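Local coordinates for eukaryotic peptide chain release factor GTP-binding subunit (Schizosaccharomyces pombe, PDB 1R5B), which is the GTP-binding subunit of a eukaryotic peptide chain release factor, a translation factor related to elongation factor Tu, at residues G40-N45 and E119-S124. Numbering follows the deposited sequence.
Sequences GKEHVN and EHRRFS
Glu42 OE1 lies at the edge of the Arg121 guanidinium, a little off its plane, with Arg121 NE 3.1 Å from Glu42 OE1 in a salt bridge, while the Val44 methyl CG2 packs on the CD carbon of the same arginine. The two flat groups are steeply turned, their planes 76° apart, and NE reaches OE1 from above the carboxylate plane. Water 1 lies in the guanidinium plane at its edge, donating to Glu42 OE1 and accepting from Arg121 NH2, which closes a second, water-mediated link between the same two groups. With CG anti to the backbone N (chi1 177°) and the chain extended beyond it, Glu42 runs side by side with Arg121. Glu42 OE2 forms a salt bridge with Lys269, and Arg121 NH1 hydrogen-bonds the carbonyls of Leu260 and Met263. One face of the His43 ring carries Arg122 CD, 4.3 Å from His43 NE2; Lys41 O sits in plane at the ring's edge and accepts a weak hydrogen bond from ND1. The Phe123 ring runs beside Val44, Phe123 CD2 lying 3.8 Å from Val44 CG1.

Strands 42-50 and 121-125 are parallel neighbours in the mixed central sheet of the GTP-binding domain, of the P-loop type. Backbone hydrogen bonds run from Glu42 N to His120 O (3.0 Å), just before the strand, Arg122 N to Glu42 O, Val44 N to Arg122 O (2.8 Å) and Ser124 N to Val44 O. Lys41 NZ approaches Glu119 O from above the carbonyl plane at 3.2 Å and also bonds Thr118 O, while Arg122 forms a salt bridge with Glu117.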
loop_
_atom_site.group_PDB
_atom_site.type_symbol
_atom_site.label_atom_id
_atom_site.label_comp_id
_atom_site.label_asym_id
_atom_site.label_seq_id
_atom_site.Cartn_x
_atom_site.Cartn_y
_atom_site.Cartn_z
ATOM N N GLY A 40 11.042 -1.788 6.011
ATOM C CA GLY A 40 10.344 -3.065 6.047
ATOM C C GLY A 40 9.114 -3.099 5.148
ATOM O O GLY A 40 8.599 -2.037 4.752
ATOM N N LYS A 41 8.660 -4.315 4.824
ATOM C CA LYS A 41 7.439 -4.536 4.037
ATOM C C LYS A 41 6.176 -3.906 4.639
ATOM O O LYS A 41 5.998 -3.880 5.853
ATOM C CB LYS A 41 7.195 -6.039 3.856
ATOM C CG LYS A 41 8.209 -6.724 2.956
ATOM C CD LYS A 41 8.114 -8.238 3.046
ATOM C CE LYS A 41 9.325 -8.913 2.410
ATOM N NZ LYS A 41 8.959 -9.698 1.227
ATOM N N GLU A 42 5.292 -3.414 3.773
ATOM C CA GLU A 42 4.057 -2.750 4.198
ATOM C C GLU A 42 3.059 -3.745 4.789
ATOM O O GLU A 42 2.742 -4.733 4.159
ATOM C CB GLU A 42 3.423 -2.017 3.005
ATOM C CG GLU A 42 2.081 -1.337 3.288
ATOM C CD GLU A 42 1.400 -0.798 2.030
ATOM O OE1 GLU A 42 1.859 -1.095 0.906
ATOM O OE2 GLU A 42 0.390 -0.069 2.166
ATOM N N HIS A 43 2.552 -3.465 5.984
ATOM C CA HIS A 43 1.565 -4.325 6.620
ATOM C C HIS A 43 0.206 -4.053 6.033
ATOM O O HIS A 43 -0.206 -2.898 5.938
ATOM C CB HIS A 43 1.473 -4.069 8.116
ATOM C CG HIS A 43 2.658 -4.553 8.889
ATOM N ND1 HIS A 43 3.956 -4.376 8.455
ATOM C CD2 HIS A 43 2.743 -5.184 10.085
ATOM C CE1 HIS A 43 4.786 -4.884 9.346
ATOM N NE2 HIS A 43 4.076 -5.382 10.343
ATOM N N VAL A 44 -0.494 -5.129 5.694
ATOM C CA VAL A 44 -1.829 -5.091 5.103
ATOM C C VAL A 44 -2.715 -6.128 5.791
ATOM O O VAL A 44 -2.234 -7.187 6.180
ATOM C CB VAL A 44 -1.746 -5.412 3.598
ATOM C CG1 VAL A 44 -3.095 -5.363 2.949
ATOM C CG2 VAL A 44 -0.813 -4.431 2.926
ATOM N N ASN A 45 -3.991 -5.805 5.967
ATOM C CA ASN A 45 -4.972 -6.734 6.521
ATOM C C ASN A 45 -5.846 -7.262 5.408
ATOM O O ASN A 45 -6.397 -6.487 4.614
ATOM C CB ASN A 45 -5.872 -6.032 7.540
ATOM C CG ASN A 45 -5.147 -5.669 8.829
ATOM O OD1 ASN A 45 -5.577 -4.778 9.553
ATOM N ND2 ASN A 45 -4.064 -6.356 9.121
ATOM N N GLU A 119 6.593 -9.581 -2.293
ATOM C CA GLU A 119 7.847 -8.826 -2.367
ATOM C C GLU A 119 7.764 -7.545 -1.539
ATOM O O GLU A 119 8.683 -7.238 -0.791
ATOM C CB GLU A 119 8.209 -8.505 -3.823
ATOM C CG GLU A 119 9.626 -7.977 -4.037
ATOM C CD GLU A 119 9.857 -7.372 -5.424
ATOM O OE1 GLU A 119 10.969 -6.846 -5.687
ATOM O OE2 GLU A 119 8.932 -7.424 -6.265
ATOM N N HIS A 120 6.651 -6.817 -1.644
ATOM C CA HIS A 120 6.530 -5.516 -0.993
ATOM C C HIS A 120 5.649 -5.487 0.254
ATOM O O HIS A 120 5.647 -4.483 0.958
ATOM C CB HIS A 120 5.997 -4.486 -1.987
ATOM C CG HIS A 120 6.808 -4.380 -3.241
ATOM N ND1 HIS A 120 8.089 -3.866 -3.259
ATOM C CD2 HIS A 120 6.514 -4.702 -4.521
ATOM C CE1 HIS A 120 8.552 -3.891 -4.498
ATOM N NE2 HIS A 120 7.612 -4.387 -5.283
ATOM N N ARG A 121 4.898 -6.554 0.534
ATOM C CA ARG A 121 3.874 -6.490 1.586
ATOM C C ARG A 121 3.808 -7.690 2.519
ATOM O O ARG A 121 4.116 -8.813 2.125
ATOM C CB ARG A 121 2.497 -6.309 0.954
ATOM C CG ARG A 121 2.265 -4.933 0.384
ATOM C CD ARG A 121 0.959 -4.777 -0.402
ATOM N NE ARG A 121 0.778 -3.395 -0.809
ATOM C CZ ARG A 121 -0.128 -2.961 -1.673
ATOM N NH1 ARG A 121 -0.993 -3.790 -2.254
ATOM N NH2 ARG A 121 -0.168 -1.668 -1.948
ATOM N N ARG A 122 3.378 -7.438 3.759
ATOM C CA ARG A 122 3.006 -8.501 4.698
ATOM C C ARG A 122 1.513 -8.491 4.989
ATOM O O ARG A 122 1.014 -7.540 5.602
ATOM C CB ARG A 122 3.734 -8.343 6.027
ATOM C CG ARG A 122 3.238 -9.340 7.081
ATOM C CD ARG A 122 3.923 -9.251 8.405
ATOM N NE ARG A 122 5.327 -9.618 8.295
ATOM C CZ ARG A 122 6.126 -9.814 9.338
ATOM N NH1 ARG A 122 5.662 -9.681 10.584
ATOM N NH2 ARG A 122 7.397 -10.147 9.143
ATOM N N PHE A 123 0.827 -9.570 4.617
ATOM C CA PHE A 123 -0.622 -9.662 4.761
ATOM C C PHE A 123 -1.029 -10.446 5.996
ATOM O O PHE A 123 -0.819 -11.650 6.073
ATOM C CB PHE A 123 -1.234 -10.318 3.536
ATOM C CG PHE A 123 -0.948 -9.594 2.270
ATOM C CD1 PHE A 123 0.233 -9.806 1.594
ATOM C CD2 PHE A 123 -1.855 -8.703 1.751
ATOM C CE1 PHE A 123 0.501 -9.147 0.437
ATOM C CE2 PHE A 123 -1.587 -8.034 0.580
ATOM C CZ PHE A 123 -0.402 -8.257 -0.076
ATOM N N SER A 124 -1.626 -9.756 6.954
ATOM C CA SER A 124 -2.196 -10.391 8.127
ATOM C C SER A 124 -3.602 -10.907 7.805
ATOM O O SER A 124 -4.462 -10.138 7.383
ATOM C CB SER A 124 -2.223 -9.378 9.273
ATOM O OG SER A 124 -2.999 -9.843 10.352
HETATM O O HOH W 1 1.251 0.830 -1.049
#